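Long-range contacts in bile salt hydrolase/transferase (Clostridium perfringens, PDB 2BJF), which hydrolyses the amide bond of glycine- and taurine-conjugated bile salts, releasing free bile acids, and can also act as a bile acid amine N-acyltransferase: residues Cys2-Lys10 with Leu15-Glu23; Ile100-Trp108 with Ala122-Ile133. All coordinates share one frame; numbering follows the deposited sequence.

Contact 1 of 2, residues Cys2-Lys10 with Leu15-Glu23; sequences CTGLALETK and LFGRNMDIE. With DXC ((3alpha,5beta,12alpha)-3,12-dihydroxycholan-24-oic acid), chain B.
C2 meets D21 and R18 at one end of this antiparallel hairpin. C2 is the N-terminal nucleophile of an Ntn-hydrolase, and its free amino group does the gripping: N reaches D21 OD2 at 2.9 Å, meeting the carboxylate oxygen from above its plane, and also bonds water 1 and N175 OD1. D21 OD1 bonds T276. A chi1 of -51° sets SG anti to the carbonyl carbon and beside the amino group, where it meets the edge of the R18 guanidinium, in its plane. The N-H from R18 NH2 to C2 SG is weak at 3.4 Å. Deoxycholate O3 lies 3.3 Å from C2 SG and 3.0 Å from R18 NH2, so the product carboxylate sits beside the nucleophile. The orientation of the guanidinium is fixed by NE, which bonds to N19 O, by M20 CE over one face, by a salt bridge from NH1 to D69 and by a hydrogen bond from NH2 to G80 O. T3 takes the next pair, N19 N giving 2.8 Å to T3 O, while water 2 joins T3 OG1, N19 ND2 and D21 OD2; N19 OD1 bonds T279. At the far end L15, as deeply buried by the contact as C2, pairs with L7 through two backbone bonds, and its CG meets T9 CG2 at 3.7 Å, the side chains crossing at about a right angle. Strand 3-8 continues the sheet to 172-173 and strand 14-22 to 275-283; L5 and L7 pack on helix 249-257, whereas A6 and F16 face strand 142-147.

Contact 2 of 2, residues Ile100-Trp108 with Ala122-Ile133; sequences IPVYNFLLW and ALKNANIVDIPI
I100 and P101 pair with I128 and V129 as a two-stranded parallel sheet joined by a beta-alpha-beta crossover: strand 98-101, helices 105-112 and 116-123, then strand 126-129. Three backbone bonds tie the strands, the shortest running 2.8 Å from I100 N to N127 O. The tight part lies where I128 fits between V102 and F105. Its CG2 touches V102 CG2 at 3.7 Å, and its CD1 sits off-centre against the F105 ring, while L123 CD2 comes in at that ring's edge. Within its own segment, W108 receives I100 CD1 over one face. Toward the partly exposed A122, W108 and I131 fewer atoms meet: A122 CB reaches W108 CH2 at 4.0 Å, and past the inverse gamma turn centred on D130, I131 CB approaches P101 CB at 4.2 Å. D130 itself turns away, its OD1 bonded to N139. Beyond them the chain closes in again on Y103. The CG of Y103 lies between the backbone N and the carbonyl carbon (chi1 66°), which swings the ring toward I131-I133. There I133 CA stands over one face, offset toward the rim, 4.0 Å from the centroid of the Y103 ring, and I131 O lies at the edge, 3.3 Å from Y103 CD2.

In the fold
The two contacts follow one another along the chain, and their centres lie about 22 Å apart; they do not touch, though their nearest atoms come within about 6 Å. Deoxycholate connects them. In contact 1, C2, R18 and M20 meet the carboxylate end of the product, while in contact 2 the side chain of I133 lies about 4 Å from the same molecule. Contact 1 sits near the middle of the fold, about 5 Å from the centre of the chain, and contact 2 is farther out, about 17 Å from that centre. The taurine-binding N82 is much nearer contact 1, its side chain about 5 Å from that of C2 and about 10 Å from that of V102.

Contact 1 of 2, residues Cys2-Lys10 with Leu15-Glu23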
loop_
_atom_site.group_PDB
_atom_site.type_symbol
_atom_site.label_atom_id
_atom_site.label_comp_id
_atom_site.label_asym_id
_atom_site.label_seq_id
_atom_site.Cartn_x
_atom_site.Cartn_y
_atom_site.Cartn_z
ATOM N N CYS A 2 -10.024 -11.737 14.787
ATOM C CA CYS A 2 -9.295 -12.146 16.020
ATOM C C CYS A 2 -7.796 -12.118 15.791
ATOM O O CYS A 2 -7.328 -12.352 14.675
ATOM C CB CYS A 2 -9.703 -13.556 16.442
ATOM S SG CYS A 2 -11.469 -13.818 16.549
ATOM N N THR A 3 -7.049 -11.835 16.852
ATOM C CA THR A 3 -5.593 -11.891 16.804
ATOM C C THR A 3 -5.065 -12.566 18.063
ATOM O O THR A 3 -5.346 -12.122 19.176
ATOM C CB THR A 3 -4.960 -10.488 16.652
ATOM O OG1 THR A 3 -5.550 -9.809 15.536
ATOM C CG2 THR A 3 -3.455 -10.595 16.437
ATOM N N GLY A 4 -4.315 -13.649 17.871
ATOM C CA GLY A 4 -3.655 -14.355 18.965
ATOM C C GLY A 4 -2.204 -13.929 19.078
ATOM O O GLY A 4 -1.559 -13.625 18.072
ATOM N N LEU A 5 -1.693 -13.910 20.308
ATOM C CA LEU A 5 -0.333 -13.446 20.578
ATOM C C LEU A 5 0.312 -14.214 21.726
ATOM O O LEU A 5 -0.311 -14.429 22.769
ATOM C CB LEU A 5 -0.331 -11.940 20.890
ATOM C CG LEU A 5 0.978 -11.252 21.302
ATOM C CD1 LEU A 5 2.023 -11.301 20.190
ATOM C CD2 LEU A 5 0.722 -9.813 21.732
ATOM N N ALA A 6 1.560 -14.625 21.518
ATOM C CA ALA A 6 2.389 -15.195 22.578
ATOM C C ALA A 6 3.631 -14.329 22.759
ATOM O O ALA A 6 4.292 -13.970 21.784
ATOM C CB ALA A 6 2.774 -16.630 22.250
ATOM N N LEU A 7 3.942 -13.996 24.009
ATOM C CA LEU A 7 5.020 -13.056 24.310
ATOM C C LEU A 7 5.692 -13.397 25.637
ATOM O O LEU A 7 5.013 -13.598 26.646
ATOM C CB LEU A 7 4.454 -11.630 24.347
ATOM C CG LEU A 7 5.356 -10.402 24.206
ATOM C CD1 LEU A 7 5.993 -10.323 22.822
ATOM C CD2 LEU A 7 4.541 -9.150 24.486
ATOM N N GLU A 8 7.023 -13.472 25.627
ATOM C CA GLU A 8 7.795 -13.723 26.846
ATOM C C GLU A 8 8.220 -12.410 27.500
ATOM O O GLU A 8 8.737 -11.511 26.831
ATOM C CB GLU A 8 9.023 -14.595 26.559
ATOM C CG GLU A 8 9.784 -15.023 27.817
ATOM C CD GLU A 8 11.078 -15.769 27.530
ATOM O OE1 GLU A 8 11.425 -15.965 26.346
ATOM O OE2 GLU A 8 11.753 -16.164 28.505
ATOM N N THR A 9 8.005 -12.314 28.811
ATOM C CA THR A 9 8.338 -11.107 29.565
ATOM C C THR A 9 9.822 -11.036 29.909
ATOM O O THR A 9 10.558 -12.016 29.752
ATOM C CB THR A 9 7.523 -10.994 30.877
ATOM O OG1 THR A 9 7.935 -12.018 31.793
ATOM C CG2 THR A 9 6.030 -11.115 30.608
ATOM N N LYS A 10 10.241 -9.870 30.398
ATOM C CA LYS A 10 11.621 -9.623 30.828
ATOM C C LYS A 10 12.110 -10.568 31.935
ATOM O O LYS A 10 13.313 -10.825 32.047
ATOM C CB LYS A 10 11.793 -8.160 31.262
ATOM C CG LYS A 10 10.891 -7.720 32.416
ATOM C CD LYS A 10 11.035 -6.234 32.705
ATOM C CE LYS A 10 10.302 -5.835 33.976
ATOM N NZ LYS A 10 8.822 -5.877 33.817
ATOM N N LEU A 15 3.327 -14.953 28.400
ATOM C CA LEU A 15 1.997 -14.403 28.198
ATOM C C LEU A 15 1.390 -14.961 26.921
ATOM O O LEU A 15 2.070 -15.082 25.899
ATOM C CB LEU A 15 2.042 -12.873 28.127
ATOM C CG LEU A 15 2.695 -12.077 29.262
ATOM C CD1 LEU A 15 2.716 -10.597 28.907
ATOM C CD2 LEU A 15 1.995 -12.298 30.602
ATOM N N PHE A 16 0.111 -15.309 26.994
ATOM C CA PHE A 16 -0.631 -15.803 25.842
ATOM C C PHE A 16 -2.070 -15.313 25.916
ATOM O O PHE A 16 -2.708 -15.398 26.962
ATOM C CB PHE A 16 -0.581 -17.335 25.776
ATOM C CG PHE A 16 -1.465 -17.925 24.711
ATOM C CD1 PHE A 16 -1.157 -17.762 23.362
ATOM C CD2 PHE A 16 -2.608 -18.642 25.056
ATOM C CE1 PHE A 16 -1.977 -18.301 22.372
ATOM C CE2 PHE A 16 -3.431 -19.187 24.075
ATOM C CZ PHE A 16 -3.113 -19.016 22.729
ATOM N N GLY A 17 -2.578 -14.801 24.800
ATOM C CA GLY A 17 -3.931 -14.263 24.767
ATOM C C GLY A 17 -4.370 -13.819 23.391
ATOM O O GLY A 17 -3.763 -14.194 22.383
ATOM N N ARG A 18 -5.427 -13.012 23.348
ATOM C CA ARG A 18 -6.075 -12.687 22.080
ATOM C C ARG A 18 -6.985 -11.466 22.112
ATOM O O ARG A 18 -7.519 -11.098 23.161
ATOM C CB ARG A 18 -6.881 -13.899 21.579
ATOM C CG ARG A 18 -7.951 -14.417 22.554
ATOM C CD ARG A 18 -9.329 -13.793 22.314
ATOM N NE ARG A 18 -9.859 -14.116 20.990
ATOM C CZ ARG A 18 -10.414 -15.281 20.655
ATOM N NH1 ARG A 18 -10.528 -16.262 21.546
ATOM N NH2 ARG A 18 -10.857 -15.465 19.418
ATOM N N ASN A 19 -7.144 -10.850 20.944
ATOM C CA ASN A 19 -8.273 -9.974 20.666
ATOM C C ASN A 19 -9.451 -10.832 20.230
ATOM O O ASN A 19 -9.292 -11.732 19.398
ATOM C CB ASN A 19 -7.942 -9.002 19.529
ATOM C CG ASN A 19 -7.124 -7.807 19.983
ATOM O OD1 ASN A 19 -6.978 -7.541 21.175
ATOM N ND2 ASN A 19 -6.590 -7.069 19.016
ATOM N N MET A 20 -10.626 -10.559 20.791
ATOM C CA MET A 20 -11.861 -11.178 20.325
ATOM C C MET A 20 -12.591 -10.203 19.414
ATOM O O MET A 20 -13.129 -9.198 19.881
ATOM C CB MET A 20 -12.754 -11.573 21.505
ATOM C CG MET A 20 -14.174 -11.995 21.112
ATOM S SD MET A 20 -14.235 -13.493 20.118
ATOM C CE MET A 20 -13.733 -14.704 21.331
ATOM N N ASP A 21 -12.605 -10.506 18.117
ATOM C CA ASP A 21 -13.214 -9.624 17.125
ATOM C C ASP A 21 -14.531 -10.199 16.607
ATOM O O ASP A 21 -14.541 -11.061 15.721
ATOM C CB ASP A 21 -12.247 -9.354 15.963
ATOM C CG ASP A 21 -10.891 -8.826 16.424
ATOM O OD1 ASP A 21 -10.798 -8.241 17.526
ATOM O OD2 ASP A 21 -9.913 -8.990 15.665
ATOM N N ILE A 22 -15.635 -9.725 17.182
ATOM C CA ILE A 22 -16.989 -10.139 16.790
ATOM C C ILE A 22 -17.969 -8.963 16.889
ATOM O O ILE A 22 -17.688 -7.968 17.563
ATOM C CB ILE A 22 -17.516 -11.349 17.622
ATOM C CG1 ILE A 22 -17.320 -11.116 19.125
ATOM C CG2 ILE A 22 -16.861 -12.660 17.163
ATOM C CD1 ILE A 22 -17.909 -12.199 20.014
ATOM N N GLU A 23 -19.108 -9.082 16.207
ATOM C CA GLU A 23 -20.122 -8.024 16.187
ATOM C C GLU A 23 -21.284 -8.303 17.151
ATOM O O GLU A 23 -22.299 -7.598 17.142
ATOM C CB GLU A 23 -20.636 -7.795 14.754
ATOM C CG GLU A 23 -21.571 -8.883 14.200
ATOM C CD GLU A 23 -20.846 -10.057 13.550
ATOM O OE1 GLU A 23 -19.777 -10.477 14.043
ATOM O OE2 GLU A 23 -21.367 -10.576 12.540
HETATM C C1 DXC B . -23.829 -21.110 17.960
HETATM C C2 DXC B . -22.751 -22.166 18.201
HETATM C C3 DXC B . -22.550 -22.505 19.689
HETATM C C4 DXC B . -22.343 -21.273 20.588
HETATM C C5 DXC B . -23.431 -20.238 20.295
HETATM C C6 DXC B . -23.569 -19.874 18.815
HETATM C C7 DXC B . -21.422 -23.540 19.824
HETATM C C8 DXC B . -20.019 -22.954 19.653
HETATM C C9 DXC B . -19.775 -21.671 20.450
HETATM C C10 DXC B . -20.940 -20.666 20.325
HETATM C C11 DXC B . -18.516 -20.951 19.956
HETATM C C12 DXC B . -18.158 -19.679 20.728
HETATM C C13 DXC B . -19.331 -18.688 20.666
HETATM C C14 DXC B . -20.651 -19.355 21.086
HETATM C C15 DXC B . -17.213 -21.736 19.798
HETATM C C16 DXC B . -16.153 -20.631 19.730
HETATM C C17 DXC B . -16.883 -19.296 19.959
HETATM C C18 DXC B . -22.486 -21.669 22.057
HETATM C C19 DXC B . -15.943 -18.195 20.497
HETATM O O1 DXC B . -19.466 -18.116 19.356
HETATM O O2 DXC B . -23.827 -20.737 16.576
HETATM C C20 DXC B . -17.838 -19.979 22.205
HETATM C C21 DXC B . -14.859 -17.831 19.473
HETATM C C22 DXC B . -15.434 -17.298 18.157
HETATM C C23 DXC B . -14.447 -16.441 17.396
HETATM O O3 DXC B . -13.370 -16.109 17.936
HETATM O O4 DXC B . -14.758 -16.091 16.238
HETATM C C24 DXC B . -16.648 -16.919 20.967
HETATM O O HOH W 1 -12.439 -12.377 13.753
HETATM O O HOH W 2 -7.489 -8.004 16.219
#

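Contact 2 of 2, residues Ile100-Trp108 with Ala122-Ile133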
loop_
_atom_site.group_PDB
_atom_site.type_symbol
_atom_site.label_atom_id
_atom_site.label_comp_id
_atom_site.label_asym_id
_atom_site.label_seq_id
_atom_site.Cartn_x
_atom_site.Cartn_y
_atom_site.Cartn_z
ATOM N N ILE A 100 -13.283 -35.262 18.061
ATOM C CA ILE A 100 -13.539 -34.154 18.974
ATOM C C ILE A 100 -14.534 -33.181 18.337
ATOM O O ILE A 100 -14.262 -32.640 17.266
ATOM C CB ILE A 100 -12.234 -33.388 19.318
ATOM C CG1 ILE A 100 -11.107 -34.360 19.689
ATOM C CG2 ILE A 100 -12.477 -32.385 20.444
ATOM C CD1 ILE A 100 -9.723 -33.878 19.296
ATOM N N PRO A 101 -15.696 -32.970 18.985
ATOM C CA PRO A 101 -16.657 -31.985 18.489
ATOM C C PRO A 101 -16.063 -30.579 18.507
ATOM O O PRO A 101 -15.303 -30.245 19.420
ATOM C CB PRO A 101 -17.812 -32.087 19.488
ATOM C CG PRO A 101 -17.661 -33.430 20.121
ATOM C CD PRO A 101 -16.186 -33.643 20.201
ATOM N N VAL A 102 -16.407 -29.773 17.503
ATOM C CA VAL A 102 -15.848 -28.423 17.348
ATOM C C VAL A 102 -15.972 -27.586 18.625
ATOM O O VAL A 102 -14.990 -26.992 19.079
ATOM C CB VAL A 102 -16.492 -27.658 16.158
ATOM C CG1 VAL A 102 -15.785 -26.326 15.926
ATOM C CG2 VAL A 102 -16.458 -28.494 14.890
ATOM N N TYR A 103 -17.175 -27.558 19.200
ATOM C CA TYR A 103 -17.463 -26.767 20.402
ATOM C C TYR A 103 -16.641 -27.195 21.623
ATOM O O TYR A 103 -16.465 -26.412 22.559
ATOM C CB TYR A 103 -18.962 -26.820 20.740
ATOM C CG TYR A 103 -19.456 -28.192 21.158
ATOM C CD1 TYR A 103 -19.325 -28.633 22.478
ATOM C CD2 TYR A 103 -20.053 -29.049 20.236
ATOM C CE1 TYR A 103 -19.769 -29.893 22.865
ATOM C CE2 TYR A 103 -20.507 -30.312 20.616
ATOM C CZ TYR A 103 -20.360 -30.726 21.930
ATOM O OH TYR A 103 -20.801 -31.973 22.312
ATOM N N ASN A 104 -16.152 -28.435 21.608
ATOM C CA ASN A 104 -15.468 -29.015 22.763
ATOM C C ASN A 104 -13.942 -29.072 22.638
ATOM O O ASN A 104 -13.259 -29.456 23.590
ATOM C CB ASN A 104 -16.026 -30.414 23.066
ATOM C CG ASN A 104 -15.785 -30.845 24.507
ATOM O OD1 ASN A 104 -16.029 -30.085 25.446
ATOM N ND2 ASN A 104 -15.312 -32.075 24.687
ATOM N N PHE A 105 -13.409 -28.681 21.482
ATOM C CA PHE A 105 -11.970 -28.817 21.228
ATOM C C PHE A 105 -11.097 -28.081 22.245
ATOM O O PHE A 105 -10.139 -28.651 22.766
ATOM C CB PHE A 105 -11.597 -28.387 19.804
ATOM C CG PHE A 105 -10.143 -28.600 19.474
ATOM C CD1 PHE A 105 -9.692 -29.838 19.032
ATOM C CD2 PHE A 105 -9.221 -27.566 19.620
ATOM C CE1 PHE A 105 -8.346 -30.043 18.735
ATOM C CE2 PHE A 105 -7.875 -27.759 19.323
ATOM C CZ PHE A 105 -7.437 -29.001 18.881
ATOM N N LEU A 106 -11.427 -26.819 22.513
ATOM C CA LEU A 106 -10.630 -26.002 23.424
ATOM C C LEU A 106 -10.580 -26.623 24.824
ATOM O O LEU A 106 -9.501 -26.773 25.404
ATOM C CB LEU A 106 -11.160 -24.566 23.472
ATOM C CG LEU A 106 -10.137 -23.469 23.785
ATOM C CD1 LEU A 106 -10.597 -22.140 23.226
ATOM C CD2 LEU A 106 -9.858 -23.350 25.277
ATOM N N LEU A 107 -11.746 -26.995 25.348
ATOM C CA LEU A 107 -11.831 -27.649 26.653
ATOM C C LEU A 107 -11.118 -29.005 26.659
ATOM O O LEU A 107 -10.477 -29.361 27.646
ATOM C CB LEU A 107 -13.292 -27.799 27.095
ATOM C CG LEU A 107 -13.583 -28.455 28.452
ATOM C CD1 LEU A 107 -12.898 -27.717 29.601
ATOM C CD2 LEU A 107 -15.083 -28.547 28.687
ATOM N N TRP A 108 -11.225 -29.746 25.555
ATOM C CA TRP A 108 -10.553 -31.043 25.419
ATOM C C TRP A 108 -9.035 -30.908 25.560
ATOM O O TRP A 108 -8.388 -31.741 26.201
ATOM C CB TRP A 108 -10.924 -31.708 24.086
ATOM C CG TRP A 108 -10.174 -32.979 23.792
ATOM C CD1 TRP A 108 -10.482 -34.235 24.232
ATOM C CD2 TRP A 108 -8.996 -33.115 22.986
ATOM N NE1 TRP A 108 -9.568 -35.143 23.753
ATOM C CE2 TRP A 108 -8.643 -34.483 22.987
ATOM C CE3 TRP A 108 -8.201 -32.212 22.266
ATOM C CZ2 TRP A 108 -7.530 -34.973 22.293
ATOM C CZ3 TRP A 108 -7.091 -32.698 21.577
ATOM C CH2 TRP A 108 -6.769 -34.068 21.596
ATOM N N ALA A 122 -1.176 -36.198 20.799
ATOM C CA ALA A 122 -2.592 -36.564 20.816
ATOM C C ALA A 122 -3.334 -36.164 19.540
ATOM O O ALA A 122 -4.339 -36.780 19.184
ATOM C CB ALA A 122 -3.274 -35.965 22.033
ATOM N N LEU A 123 -2.834 -35.136 18.857
ATOM C CA LEU A 123 -3.475 -34.630 17.642
ATOM C C LEU A 123 -3.129 -35.422 16.381
ATOM O O LEU A 123 -3.799 -35.281 15.354
ATOM C CB LEU A 123 -3.157 -33.145 17.438
ATOM C CG LEU A 123 -3.824 -32.147 18.389
ATOM C CD1 LEU A 123 -3.284 -30.758 18.126
ATOM C CD2 LEU A 123 -5.346 -32.166 18.264
ATOM N N LYS A 124 -2.096 -36.259 16.465
ATOM C CA LYS A 124 -1.655 -37.070 15.323
ATOM C C LYS A 124 -2.780 -37.930 14.748
ATOM O O LYS A 124 -2.893 -38.076 13.529
ATOM C CB LYS A 124 -0.454 -37.942 15.703
ATOM C CG LYS A 124 0.851 -37.174 15.842
ATOM C CD LYS A 124 2.013 -38.107 16.134
ATOM C CE LYS A 124 3.333 -37.353 16.136
ATOM N NZ LYS A 124 4.493 -38.265 16.335
ATOM N N ASN A 125 -3.615 -38.478 15.628
ATOM C CA ASN A 125 -4.743 -39.311 15.216
ATOM C C ASN A 125 -6.102 -38.662 15.511
ATOM O O ASN A 125 -7.121 -39.347 15.615
ATOM C CB ASN A 125 -4.644 -40.694 15.872
ATOM C CG ASN A 125 -5.549 -41.725 15.215
ATOM O OD1 ASN A 125 -5.656 -41.791 13.988
ATOM N ND2 ASN A 125 -6.207 -42.535 16.034
ATOM N N ALA A 126 -6.113 -37.336 15.630
ATOM C CA ALA A 126 -7.339 -36.616 15.963
ATOM C C ALA A 126 -8.130 -36.175 14.732
ATOM O O ALA A 126 -7.579 -36.032 13.636
ATOM C CB ALA A 126 -7.036 -35.424 16.867
ATOM N N ASN A 127 -9.430 -35.978 14.934
ATOM C CA ASN A 127 -10.335 -35.472 13.911
ATOM C C ASN A 127 -11.386 -34.580 14.558
ATOM O O ASN A 127 -11.975 -34.947 15.574
ATOM C CB ASN A 127 -11.016 -36.622 13.166
ATOM C CG ASN A 127 -12.072 -36.140 12.185
ATOM O OD1 ASN A 127 -11.756 -35.531 11.162
ATOM N ND2 ASN A 127 -13.334 -36.412 12.494
ATOM N N ILE A 128 -11.616 -33.410 13.971
ATOM C CA ILE A 128 -12.610 -32.481 14.498
ATOM C C ILE A 128 -13.931 -32.644 13.745
ATOM O O ILE A 128 -13.982 -32.516 12.520
ATOM C CB ILE A 128 -12.091 -31.022 14.498
ATOM C CG1 ILE A 128 -10.801 -30.939 15.323
ATOM C CG2 ILE A 128 -13.143 -30.077 15.068
ATOM C CD1 ILE A 128 -10.015 -29.656 15.159
ATOM N N VAL A 129 -14.990 -32.939 14.496
ATOM C CA VAL A 129 -16.291 -33.292 13.924
ATOM C C VAL A 129 -17.357 -32.222 14.198
ATOM O O VAL A 129 -17.435 -31.677 15.300
ATOM C CB VAL A 129 -16.753 -34.710 14.400
ATOM C CG1 VAL A 129 -16.784 -34.811 15.925
ATOM C CG2 VAL A 129 -18.098 -35.085 13.800
ATOM N N ASP A 130 -18.171 -31.932 13.184
ATOM C CA ASP A 130 -19.201 -30.896 13.270
ATOM C C ASP A 130 -20.474 -31.404 13.959
ATOM O O ASP A 130 -21.548 -31.462 13.351
ATOM C CB ASP A 130 -19.513 -30.338 11.872
ATOM C CG ASP A 130 -20.220 -28.986 11.911
ATOM O OD1 ASP A 130 -20.410 -28.419 13.010
ATOM O OD2 ASP A 130 -20.583 -28.484 10.827
ATOM N N ILE A 131 -20.338 -31.775 15.231
ATOM C CA ILE A 131 -21.474 -32.163 16.065
ATOM C C ILE A 131 -22.019 -30.917 16.762
ATOM O O ILE A 131 -21.263 -30.204 17.425
ATOM C CB ILE A 131 -21.077 -33.237 17.129
ATOM C CG1 ILE A 131 -20.520 -34.509 16.466
ATOM C CG2 ILE A 131 -22.250 -33.562 18.066
ATOM C CD1 ILE A 131 -21.473 -35.228 15.510
ATOM N N PRO A 132 -23.328 -30.635 16.599
ATOM C CA PRO A 132 -23.928 -29.479 17.269
ATOM C C PRO A 132 -23.900 -29.601 18.793
ATOM O O PRO A 132 -24.084 -30.696 19.332
ATOM C CB PRO A 132 -25.375 -29.484 16.759
ATOM C CG PRO A 132 -25.621 -30.877 16.299
ATOM C CD PRO A 132 -24.309 -31.363 15.774
ATOM N N ILE A 133 -23.657 -28.479 19.468
ATOM C CA ILE A 133 -23.666 -28.418 20.932
ATOM C C ILE A 133 -25.076 -28.678 21.473
ATOM O O ILE A 133 -25.246 -29.263 22.544
ATOM C CB ILE A 133 -23.099 -27.058 21.450
ATOM C CG1 ILE A 133 -22.845 -27.104 22.963
ATOM C CG2 ILE A 133 -24.006 -25.883 21.044
ATOM C CD1 ILE A 133 -21.987 -25.963 23.493
#